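PDB 6SMT: 6-phosphogluconate dehydrogenase, NAD-binding from Mycolicibacterium smegmatis MC2 155, which binds NADPH and is an S-enantioselective imine reductase, an oxidoreductase that probably passes hydride from the cofactor to C=N substrates. Local coordinates for residues B[13-18]-B[69-74]; B[37-42]-B[58-63]. All blocks are in the same frame, centred on the assembly; numbering follows the deposited sequence.

Interaction 1: residues B[13-18]-B[69-74]. With NDP (NADPH dihydro-nicotinamide-adenine-dinucleotide phosphate), chain L.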
ATOM      1  N   VAL B  13       4.742  28.286 -22.786  0.67 15.95           N
ATOM      2  CA  VAL B  13       4.632  27.776 -21.390  0.67 16.00           C
ATOM      3  C   VAL B  13       5.864  28.183 -20.609  0.67 15.15           C
ATOM      4  O   VAL B  13       6.986  28.069 -21.086  0.67 16.43           O
ATOM      5  CB  VAL B  13       4.407  26.262 -21.351  0.67 15.74           C
ATOM      6  CG1 VAL B  13       4.035  25.851 -19.935  0.67 16.35           C
ATOM      7  CG2 VAL B  13       3.341  25.816 -22.356  0.67 16.10           C
ATOM      8  N   THR B  14       5.659  28.612 -19.382  1.00 15.42           N
ATOM      9  CA  THR B  14       6.733  28.852 -18.428  1.00 15.76           C
ATOM     10  C   THR B  14       6.657  27.799 -17.327  1.00 15.72           C
ATOM     11  O   THR B  14       5.550  27.482 -16.864  1.00 16.20           O
ATOM     12  CB  THR B  14       6.681  30.222 -17.782  1.00 17.71           C
ATOM     13  OG1 THR B  14       6.986  31.149 -18.840  1.00 19.02           O
ATOM     14  CG2 THR B  14       7.678  30.430 -16.676  1.00 17.78           C
ATOM     15  N   VAL B  15       7.778  27.213 -16.959  1.00 14.68           N
ATOM     16  CA  VAL B  15       7.886  26.356 -15.753  1.00 14.59           C
ATOM     17  C   VAL B  15       8.724  27.094 -14.741  1.00 16.00           C
ATOM     18  O   VAL B  15       9.859  27.431 -15.005  1.00 16.26           O
ATOM     19  CB  VAL B  15       8.451  24.971 -16.064  1.00 14.33           C
ATOM     20  CG1 VAL B  15       8.454  24.131 -14.812  1.00 14.56           C
ATOM     21  CG2 VAL B  15       7.650  24.273 -17.143  1.00 15.12           C
ATOM     22  N   LEU B  16       8.199  27.305 -13.547  1.00 14.24           N
ATOM     23  CA  LEU B  16       8.869  27.881 -12.369  1.00 15.02           C
ATOM     24  C   LEU B  16       9.065  26.736 -11.374  1.00 15.68           C
ATOM     25  O   LEU B  16       8.065  26.200 -10.856  1.00 15.42           O
ATOM     26  CB  LEU B  16       8.098  29.043 -11.761  1.00 15.06           C
ATOM     27  CG  LEU B  16       7.819  30.184 -12.734  1.00 15.99           C
ATOM     28  CD1 LEU B  16       6.425  30.182 -13.261  1.00 17.63           C
ATOM     29  CD2 LEU B  16       8.117  31.575 -12.146  1.00 19.15           C
ATOM     30  N   GLY B  17      10.307  26.408 -11.112  1.00 16.72           N
ATOM     31  CA  GLY B  17      10.699  25.328 -10.250  1.00 15.47           C
ATOM     32  C   GLY B  17      11.289  24.187 -11.045  1.00 16.07           C
ATOM     33  O   GLY B  17      10.619  23.603 -11.920  1.00 15.43           O
ATOM     34  N   LEU B  18      12.604  23.948 -10.865  1.00 15.35           N
ATOM     35  CA  LEU B  18      13.403  23.015 -11.665  1.00 15.48           C
ATOM     36  C   LEU B  18      14.023  21.975 -10.763  1.00 16.64           C
ATOM     37  O   LEU B  18      15.193  21.533 -11.022  1.00 17.05           O
ATOM     38  CB  LEU B  18      14.414  23.759 -12.588  1.00 16.98           C
ATOM     39  CG  LEU B  18      13.804  24.778 -13.507  1.00 17.73           C
ATOM     40  CD1 LEU B  18      14.919  25.460 -14.324  1.00 19.90           C
ATOM     41  CD2 LEU B  18      12.792  24.156 -14.463  1.00 19.21           C
ATOM     42  N   LEU B  69       0.906  30.777 -20.231  1.00 16.91           N
ATOM     43  CA  LEU B  69       0.620  29.746 -19.198  1.00 17.00           C
ATOM     44  C   LEU B  69       1.849  29.551 -18.385  1.00 15.01           C
ATOM     45  O   LEU B  69       2.908  29.312 -18.975  1.00 16.73           O
ATOM     46  CB  LEU B  69       0.217  28.456 -19.907  1.00 16.36           C
ATOM     47  CG  LEU B  69      -0.072  27.263 -19.020  1.00 17.40           C
ATOM     48  CD1 LEU B  69      -1.303  27.534 -18.163  1.00 18.48           C
ATOM     49  CD2 LEU B  69      -0.323  26.011 -19.832  1.00 18.76           C
ATOM     50  N   ALA B  70       1.744  29.604 -17.070  1.00 14.65           N
ATOM     51  CA  ALA B  70       2.838  29.414 -16.131  1.00 15.50           C
ATOM     52  C   ALA B  70       2.519  28.243 -15.176  1.00 15.65           C
ATOM     53  O   ALA B  70       1.427  28.263 -14.616  1.00 17.37           O
ATOM     54  CB  ALA B  70       3.172  30.617 -15.317  1.00 16.99           C
ATOM     55  N   LEU B  71       3.404  27.258 -15.110  1.00 13.85           N
ATOM     56  CA  LEU B  71       3.268  26.132 -14.177  1.00 12.74           C
ATOM     57  C   LEU B  71       4.207  26.355 -13.019  1.00 13.65           C
ATOM     58  O   LEU B  71       5.429  26.625 -13.273  1.00 15.33           O
ATOM     59  CB  LEU B  71       3.621  24.813 -14.869  1.00 14.15           C
ATOM     60  CG  LEU B  71       2.951  24.585 -16.200  1.00 15.49           C
ATOM     61  CD1 LEU B  71       3.344  23.210 -16.752  1.00 17.02           C
ATOM     62  CD2 LEU B  71       1.456  24.716 -16.147  1.00 17.44           C
ATOM     63  N   VAL B  72       3.753  26.280 -11.772  1.00 13.72           N
ATOM     64  CA  VAL B  72       4.597  26.484 -10.590  1.00 14.43           C
ATOM     65  C   VAL B  72       4.762  25.161  -9.830  1.00 14.25           C
ATOM     66  O   VAL B  72       3.797  24.640  -9.298  1.00 13.57           O
ATOM     67  CB  VAL B  72       4.085  27.602  -9.687  1.00 14.45           C
ATOM     68  CG1 VAL B  72       5.122  27.885  -8.651  1.00 15.85           C
ATOM     69  CG2 VAL B  72       3.668  28.856 -10.470  1.00 15.48           C
ATOM     70  N   ASN B  73       5.952  24.581  -9.916  1.00 13.41           N
ATOM     71  CA  ASN B  73       6.218  23.203  -9.448  1.00 13.29           C
ATOM     72  C   ASN B  73       7.339  23.236  -8.429  1.00 14.33           C
ATOM     73  O   ASN B  73       8.512  23.034  -8.818  1.00 14.87           O
ATOM     74  CB  ASN B  73       6.469  22.292 -10.632  1.00 13.75           C
ATOM     75  CG  ASN B  73       6.666  20.843 -10.247  1.00 15.07           C
ATOM     76  OD1 ASN B  73       7.773  20.310 -10.405  1.00 15.43           O
ATOM     77  ND2 ASN B  73       5.625  20.221  -9.678  1.00 13.72           N
ATOM     78  N   VAL B  74       7.016  23.531  -7.185  1.00 13.90           N
ATOM     79  CA  VAL B  74       7.984  23.696  -6.099  1.00 14.45           C
ATOM     80  C   VAL B  74       7.481  22.945  -4.869  1.00 14.54           C
ATOM     81  O   VAL B  74       6.409  22.345  -4.897  1.00 14.49           O
ATOM     82  CB  VAL B  74       8.263  25.182  -5.855  1.00 14.47           C
ATOM     83  CG1 VAL B  74       8.998  25.814  -7.019  1.00 14.16           C
ATOM     84  CG2 VAL B  74       7.009  25.931  -5.515  1.00 13.94           C
TER
HETATM   85  PA  NDP L 301      10.701  19.516  -4.266  1.00 15.55           P
HETATM   86  O1A NDP L 301       9.338  19.237  -3.703  1.00 16.18           O
HETATM   87  O2A NDP L 301      11.922  18.995  -3.575  1.00 17.89           O
HETATM   88  O5B NDP L 301      10.830  21.078  -4.506  1.00 17.08           O
HETATM   89  C5B NDP L 301      12.080  21.553  -5.036  1.00 18.22           C
HETATM   90  C4B NDP L 301      11.812  22.801  -5.838  1.00 15.71           C
HETATM   91  O4B NDP L 301      11.212  23.834  -5.005  1.00 15.83           O
HETATM   92  C3B NDP L 301      13.113  23.423  -6.383  1.00 15.67           C
HETATM   93  O3B NDP L 301      12.883  24.072  -7.619  1.00 16.56           O
HETATM   94  C2B NDP L 301      13.432  24.428  -5.296  1.00 16.66           C
HETATM   95  O2B NDP L 301      14.267  25.531  -5.635  1.00 17.41           O
HETATM   96  C1B NDP L 301      12.036  24.983  -5.086  1.00 16.62           C
HETATM   97  N9A NDP L 301      11.871  25.757  -3.861  1.00 18.53           N
HETATM   98  C8A NDP L 301      11.888  25.309  -2.560  1.00 18.71           C
HETATM   99  N7A NDP L 301      11.685  26.272  -1.691  1.00 20.93           N
HETATM  100  C5A NDP L 301      11.540  27.422  -2.448  1.00 21.13           C
HETATM  101  C6A NDP L 301      11.351  28.791  -2.128  1.00 22.93           C
HETATM  102  N6A NDP L 301      11.158  29.247  -0.894  1.00 28.10           N
HETATM  103  N1A NDP L 301      11.283  29.662  -3.158  1.00 23.66           N
HETATM  104  C2A NDP L 301      11.420  29.224  -4.413  1.00 22.47           C
HETATM  105  N3A NDP L 301      11.627  27.971  -4.830  1.00 21.29           N
HETATM  106  C4A NDP L 301      11.697  27.122  -3.798  1.00 19.14           C
HETATM  107  O3  NDP L 301      10.860  19.025  -5.784  1.00 16.89           O
HETATM  108  PN  NDP L 301      10.162  18.079  -6.808  1.00 14.94           P
HETATM  109  O1N NDP L 301      10.574  18.510  -8.144  1.00 15.19           O
HETATM  110  O2N NDP L 301      10.426  16.667  -6.421  1.00 15.13           O
HETATM  111  O5D NDP L 301       8.584  18.286  -6.584  1.00 13.61           O
HETATM  112  C5D NDP L 301       7.959  19.522  -6.911  1.00 14.31           C
HETATM  113  C4D NDP L 301       6.506  19.383  -6.527  1.00 14.32           C
HETATM  114  O4D NDP L 301       5.931  18.336  -7.351  1.00 13.72           O
HETATM  115  C3D NDP L 301       6.220  19.011  -5.065  1.00 13.44           C
HETATM  116  O3D NDP L 301       5.123  19.732  -4.518  1.00 14.46           O
HETATM  117  C2D NDP L 301       5.883  17.534  -5.159  1.00 13.44           C
HETATM  118  O2D NDP L 301       5.035  17.030  -4.132  1.00 14.27           O
HETATM  119  C1D NDP L 301       5.245  17.399  -6.517  1.00 13.14           C
HETATM  120  N1N NDP L 301       5.398  16.063  -7.124  1.00 13.61           N
HETATM  121  C2N NDP L 301       6.640  15.501  -7.260  1.00 13.52           C
HETATM  122  C3N NDP L 301       6.802  14.243  -7.734  1.00 13.23           C
HETATM  123  C7N NDP L 301       8.129  13.612  -7.879  1.00 15.26           C
HETATM  124  O7N NDP L 301       8.129  12.426  -8.282  1.00 16.88           O
HETATM  125  N7N NDP L 301       9.253  14.265  -7.634  1.00 13.95           N
HETATM  126  C4N NDP L 301       5.647  13.439  -8.081  1.00 14.64           C
HETATM  127  C5N NDP L 301       4.362  14.100  -7.978  1.00 14.54           C
HETATM  128  C6N NDP L 301       4.259  15.343  -7.561  1.00 13.53           C
HETATM  129  P2B NDP L 301      15.872  25.267  -5.617  1.00 20.06           P
HETATM  130  O1X NDP L 301      16.455  26.711  -5.679  1.00 21.17           O
HETATM  131  O2X NDP L 301      16.188  24.607  -4.278  1.00 21.25           O
HETATM  132  O3X NDP L 301      16.270  24.403  -6.746  1.00 19.90           O

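Interaction 2: residues B[37-42]-B[58-63]. With NDP (NADPH dihydro-nicotinamide-adenine-dinucleotide phosphate), chain L.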
ATOM      1  N   THR B  37       9.811  28.493 -21.426  1.00 15.45           N
ATOM      2  CA  THR B  37      10.706  29.340 -20.630  1.00 16.17           C
ATOM      3  C   THR B  37      10.802  28.725 -19.257  1.00 18.08           C
ATOM      4  O   THR B  37       9.762  28.397 -18.669  1.00 19.24           O
ATOM      5  CB  THR B  37      10.192  30.781 -20.597  1.00 18.25           C
ATOM      6  OG1 THR B  37      10.143  31.303 -21.934  1.00 19.67           O
ATOM      7  CG2 THR B  37      10.982  31.710 -19.707  1.00 19.52           C
ATOM      8  N   VAL B  38      11.982  28.747 -18.670  1.00 16.80           N
ATOM      9  CA  VAL B  38      12.188  28.154 -17.331  1.00 15.99           C
ATOM     10  C   VAL B  38      12.773  29.160 -16.389  1.00 18.11           C
ATOM     11  O   VAL B  38      13.508  30.077 -16.796  1.00 19.98           O
ATOM     12  CB  VAL B  38      12.979  26.862 -17.375  1.00 16.46           C
ATOM     13  CG1 VAL B  38      12.337  25.867 -18.254  1.00 16.72           C
ATOM     14  CG2 VAL B  38      14.421  27.056 -17.858  1.00 17.73           C
ATOM     15  N   TRP B  39      12.501  29.002 -15.104  1.00 16.53           N
ATOM     16  CA  TRP B  39      13.041  29.807 -13.988  1.00 16.85           C
ATOM     17  C   TRP B  39      13.200  28.922 -12.786  1.00 18.61           C
ATOM     18  O   TRP B  39      12.332  28.028 -12.559  1.00 17.26           O
ATOM     19  CB  TRP B  39      12.200  31.031 -13.685  1.00 17.65           C
ATOM     20  CG  TRP B  39      12.715  31.802 -12.501  1.00 18.89           C
ATOM     21  CD1 TRP B  39      13.621  32.855 -12.515  1.00 19.89           C
ATOM     22  CD2 TRP B  39      12.439  31.574 -11.127  1.00 19.02           C
ATOM     23  NE1 TRP B  39      13.929  33.230 -11.223  1.00 21.84           N
ATOM     24  CE2 TRP B  39      13.183  32.485 -10.329  1.00 20.83           C
ATOM     25  CE3 TRP B  39      11.598  30.668 -10.464  1.00 19.93           C
ATOM     26  CZ2 TRP B  39      13.107  32.512  -8.934  1.00 21.88           C
ATOM     27  CZ3 TRP B  39      11.590  30.657  -9.097  1.00 21.28           C
ATOM     28  CH2 TRP B  39      12.288  31.593  -8.331  1.00 22.30           C
ATOM     29  N   ASN B  40      14.277  29.084 -12.027  1.00 18.66           N
ATOM     30  CA  ASN B  40      14.456  28.432 -10.718  1.00 18.22           C
ATOM     31  C   ASN B  40      15.142  29.409  -9.792  1.00 20.58           C
ATOM     32  O   ASN B  40      16.036  30.164 -10.290  1.00 21.41           O
ATOM     33  CB  ASN B  40      15.173  27.139 -10.918  1.00 17.69           C
ATOM     34  CG  ASN B  40      15.197  26.292  -9.686  1.00 19.20           C
ATOM     35  OD1 ASN B  40      14.095  25.877  -9.251  1.00 19.68           O
ATOM     36  ND2 ASN B  40      16.349  25.912  -9.190  1.00 20.68           N
ATOM     37  N   ARG B  41      14.836  29.289  -8.533  1.00 20.27           N
ATOM     38  CA  ARG B  41      15.536  30.077  -7.488  1.00 22.44           C
ATOM     39  C   ARG B  41      17.041  29.876  -7.680  1.00 22.33           C
ATOM     40  O   ARG B  41      17.820  30.900  -7.628  1.00 24.32           O
ATOM     41  CB  ARG B  41      15.052  29.620  -6.112  1.00 21.26           C
ATOM     42  CG  ARG B  41      15.897  30.204  -4.975  1.00 22.23           C
ATOM     43  CD  ARG B  41      15.383  29.720  -3.664  1.00 23.45           C
ATOM     44  NE  ARG B  41      15.416  28.321  -3.478  1.00 22.99           N
ATOM     45  CZ  ARG B  41      15.052  27.733  -2.366  1.00 26.07           C
ATOM     46  NH1 ARG B  41      14.608  28.434  -1.348  1.00 27.46           N
ATOM     47  NH2 ARG B  41      15.131  26.435  -2.279  1.00 25.37           N
ATOM     48  N   THR B  42      17.499  28.655  -7.803  1.00 21.34           N
ATOM     49  CA  THR B  42      18.899  28.259  -8.129  1.00 23.88           C
ATOM     50  C   THR B  42      19.084  28.184  -9.632  1.00 23.99           C
ATOM     51  O   THR B  42      18.714  27.216 -10.274  1.00 24.92           O
ATOM     52  CB  THR B  42      19.276  26.954  -7.444  1.00 26.03           C
ATOM     53  OG1 THR B  42      18.989  27.108  -6.071  1.00 24.58           O
ATOM     54  CG2 THR B  42      20.744  26.596  -7.652  1.00 29.18           C
ATOM     55  N   PRO B  58      15.487  35.545 -15.998  1.00 24.97           N
ATOM     56  CA  PRO B  58      16.211  35.752 -14.748  1.00 27.37           C
ATOM     57  C   PRO B  58      15.376  35.923 -13.474  1.00 24.97           C
ATOM     58  O   PRO B  58      15.885  35.750 -12.452  1.00 27.08           O
ATOM     59  CB  PRO B  58      16.975  37.032 -15.153  1.00 26.42           C
ATOM     60  CG  PRO B  58      15.987  37.778 -16.022  1.00 25.18           C
ATOM     61  CD  PRO B  58      15.422  36.688 -16.932  1.00 26.96           C
ATOM     62  N   THR B  59      14.111  36.278 -13.595  1.00 22.77           N
ATOM     63  CA  THR B  59      13.255  36.570 -12.437  1.00 23.92           C
ATOM     64  C   THR B  59      11.913  35.868 -12.675  1.00 20.63           C
ATOM     65  O   THR B  59      11.538  35.608 -13.828  1.00 20.64           O
ATOM     66  CB  THR B  59      12.987  38.071 -12.276  1.00 25.03           C
ATOM     67  OG1 THR B  59      12.194  38.547 -13.353  1.00 24.22           O
ATOM     68  CG2 THR B  59      14.288  38.841 -12.112  1.00 27.30           C
ATOM     69  N   PRO B  60      11.130  35.607 -11.605  1.00 21.40           N
ATOM     70  CA  PRO B  60       9.752  35.132 -11.807  1.00 20.36           C
ATOM     71  C   PRO B  60       8.871  36.043 -12.633  1.00 20.63           C
ATOM     72  O   PRO B  60       8.126  35.607 -13.464  1.00 21.07           O
ATOM     73  CB  PRO B  60       9.160  35.046 -10.417  1.00 20.52           C
ATOM     74  CG  PRO B  60      10.370  34.861  -9.571  1.00 22.98           C
ATOM     75  CD  PRO B  60      11.506  35.678 -10.186  1.00 22.27           C
ATOM     76  N   ALA B  61       8.968  37.387 -12.502  1.00 20.64           N
ATOM     77  CA  ALA B  61       8.168  38.283 -13.347  1.00 21.87           C
ATOM     78  C   ALA B  61       8.511  38.109 -14.821  1.00 21.19           C
ATOM     79  O   ALA B  61       7.635  38.030 -15.647  1.00 23.04           O
ATOM     80  CB  ALA B  61       8.443  39.718 -12.912  1.00 21.79           C
ATOM     81  N   ALA B  62       9.791  38.097 -15.165  1.00 19.91           N
ATOM     82  CA  ALA B  62      10.184  37.935 -16.573  1.00 21.89           C
ATOM     83  C   ALA B  62       9.792  36.550 -17.109  1.00 21.51           C
ATOM     84  O   ALA B  62       9.309  36.470 -18.244  1.00 21.61           O
ATOM     85  CB  ALA B  62      11.666  38.155 -16.746  1.00 23.31           C
ATOM     86  N   ALA B  63       9.882  35.556 -16.251  1.00 20.93           N
ATOM     87  CA  ALA B  63       9.480  34.180 -16.659  1.00 20.42           C
ATOM     88  C   ALA B  63       7.985  34.151 -16.983  1.00 18.44           C
ATOM     89  O   ALA B  63       7.621  33.617 -18.023  1.00 18.87           O
ATOM     90  CB  ALA B  63       9.880  33.237 -15.569  1.00 19.98           C
TER
HETATM   91  PA  NDP L 301      10.701  19.516  -4.266  1.00 15.55           P
HETATM   92  O1A NDP L 301       9.338  19.237  -3.703  1.00 16.18           O
HETATM   93  O2A NDP L 301      11.922  18.995  -3.575  1.00 17.89           O
HETATM   94  O5B NDP L 301      10.830  21.078  -4.506  1.00 17.08           O
HETATM   95  C5B NDP L 301      12.080  21.553  -5.036  1.00 18.22           C
HETATM   96  C4B NDP L 301      11.812  22.801  -5.838  1.00 15.71           C
HETATM   97  O4B NDP L 301      11.212  23.834  -5.005  1.00 15.83           O
HETATM   98  C3B NDP L 301      13.113  23.423  -6.383  1.00 15.67           C
HETATM   99  O3B NDP L 301      12.883  24.072  -7.619  1.00 16.56           O
HETATM  100  C2B NDP L 301      13.432  24.428  -5.296  1.00 16.66           C
HETATM  101  O2B NDP L 301      14.267  25.531  -5.635  1.00 17.41           O
HETATM  102  C1B NDP L 301      12.036  24.983  -5.086  1.00 16.62           C
HETATM  103  N9A NDP L 301      11.871  25.757  -3.861  1.00 18.53           N
HETATM  104  C8A NDP L 301      11.888  25.309  -2.560  1.00 18.71           C
HETATM  105  N7A NDP L 301      11.685  26.272  -1.691  1.00 20.93           N
HETATM  106  C5A NDP L 301      11.540  27.422  -2.448  1.00 21.13           C
HETATM  107  C6A NDP L 301      11.351  28.791  -2.128  1.00 22.93           C
HETATM  108  N6A NDP L 301      11.158  29.247  -0.894  1.00 28.10           N
HETATM  109  N1A NDP L 301      11.283  29.662  -3.158  1.00 23.66           N
HETATM  110  C2A NDP L 301      11.420  29.224  -4.413  1.00 22.47           C
HETATM  111  N3A NDP L 301      11.627  27.971  -4.830  1.00 21.29           N
HETATM  112  C4A NDP L 301      11.697  27.122  -3.798  1.00 19.14           C
HETATM  113  O3  NDP L 301      10.860  19.025  -5.784  1.00 16.89           O
HETATM  114  PN  NDP L 301      10.162  18.079  -6.808  1.00 14.94           P
HETATM  115  O1N NDP L 301      10.574  18.510  -8.144  1.00 15.19           O
HETATM  116  O2N NDP L 301      10.426  16.667  -6.421  1.00 15.13           O
HETATM  117  O5D NDP L 301       8.584  18.286  -6.584  1.00 13.61           O
HETATM  118  C5D NDP L 301       7.959  19.522  -6.911  1.00 14.31           C
HETATM  119  C4D NDP L 301       6.506  19.383  -6.527  1.00 14.32           C
HETATM  120  O4D NDP L 301       5.931  18.336  -7.351  1.00 13.72           O
HETATM  121  C3D NDP L 301       6.220  19.011  -5.065  1.00 13.44           C
HETATM  122  O3D NDP L 301       5.123  19.732  -4.518  1.00 14.46           O
HETATM  123  C2D NDP L 301       5.883  17.534  -5.159  1.00 13.44           C
HETATM  124  O2D NDP L 301       5.035  17.030  -4.132  1.00 14.27           O
HETATM  125  C1D NDP L 301       5.245  17.399  -6.517  1.00 13.14           C
HETATM  126  N1N NDP L 301       5.398  16.063  -7.124  1.00 13.61           N
HETATM  127  C2N NDP L 301       6.640  15.501  -7.260  1.00 13.52           C
HETATM  128  C3N NDP L 301       6.802  14.243  -7.734  1.00 13.23           C
HETATM  129  C7N NDP L 301       8.129  13.612  -7.879  1.00 15.26           C
HETATM  130  O7N NDP L 301       8.129  12.426  -8.282  1.00 16.88           O
HETATM  131  N7N NDP L 301       9.253  14.265  -7.634  1.00 13.95           N
HETATM  132  C4N NDP L 301       5.647  13.439  -8.081  1.00 14.64           C
HETATM  133  C5N NDP L 301       4.362  14.100  -7.978  1.00 14.54           C
HETATM  134  C6N NDP L 301       4.259  15.343  -7.561  1.00 13.53           C
HETATM  135  P2B NDP L 301      15.872  25.267  -5.617  1.00 20.06           P
HETATM  136  O1X NDP L 301      16.455  26.711  -5.679  1.00 21.17           O
HETATM  137  O2X NDP L 301      16.188  24.607  -4.278  1.00 21.25           O
HETATM  138  O3X NDP L 301      16.270  24.403  -6.746  1.00 19.90           O
HETATM  139  O   HOH W   1      15.377  35.173  -9.321  1.00 39.32           O

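Interaction 1: residues B[13-18]-B[69-74]
T14 and L16 of strand 12-16 lie opposite A70 and V72 of strand 69-72 in a parallel pair, bonding to the flanking L69, L71 and, just past the strand, N73. T14 N gives to L69 O and L71 N to T14 O at 2.8 Å; one step on, L16 N gives to L71 O, and N73 N closes the ladder on L16 O at 2.8 Å. Apolar side chains pack on both faces. On one, V15 CG2 meets L71 CD1 at 4.5 Å. On the other, L16 CD1 lies between A70 CB at 3.9 Å and V72 CG2 at 4.1 Å. Beyond the ladder G17 has no side chain, so its CA can come to 3.7 Å from V74 CG1; a CB there would run into N73 O and V74 CG1. Both strand ends then reach NADPH: N73 ND2, also bonded to L99 O, makes a weak bond of 3.0 Å to O4D of the nicotinamide ribose, while L18 N, also bonded to N40 OD1, makes another weak one to O3B of the adenosine ribose. G17 probably opens the GxGxxG turn into helix 20-31. Two adjacent central parallel strands whose carboxyl ends meet the dinucleotide are the hallmark of the Rossmann fold.

Interaction 2: residues B[37-42]-B[58-63]
P58 O receives a weak 3.4 Å bond from W39 NE1 at the indole edge and a second bond from a water that itself accepts from NE1. With CG anti to the backbone N, chi1 177° swings the indole under P60, whose CG lies over the six-membered ring, a CH-pi contact 3.8 Å from its centroid; R41 N sits over the opposite face. W39 CB meets A63 CB at 3.7 Å, and T59 OG1 caps helix 60-65 by accepting from A62 N. Past the tryptophan, phosphate oxygen O1X of NADPH is gripped by T42 OG1 at 2.6 Å, by R41 NE at 2.9 Å and, weakly, by T42 N. R41 NH2 holds O2X, and the bend of the arginine chain at chi3 (61°) lays the guanidinium over the adenine, its CZ 3.5 Å from C5A of NADPH. N40 bridges ribose and phosphate: OD1 accepts from O3B at 2.7 Å, and ND2 gives to O3X and to T42 O, which helps fix the amide rotation. The chemistry thus divides: CH-pi and aliphatic packing, with a weak N-H bond and a water at the edge, hold the tryptophan, and the next three residues bind the 2'-phosphate, consistent with preference for NADPH over NADH.

Strand 12-16 stands between the two contacts: it pairs with strand 69-72 in interaction 1 and, along its other edge, with strand 35-39, which carries interaction 2. Interaction 1 is wholly buried in the sheet and rests on regular backbone bonds with aliphatic packing; interaction 2 lies farther out, partly exposed, and joins a strand to a helix start by an aromatic ring, a proline and a water. The two touch where T14 OG1, which also bonds S67 OG, makes a probable hydrogen bond to A63 O (2.7 Å), linking the core strand to helix 60-65. Both reach one NADPH, but 13-18 and 69-74 meet mainly its riboses, whereas 37-42 adds the 2'-phosphate and adenine, with N40 sharing the ribose O3B.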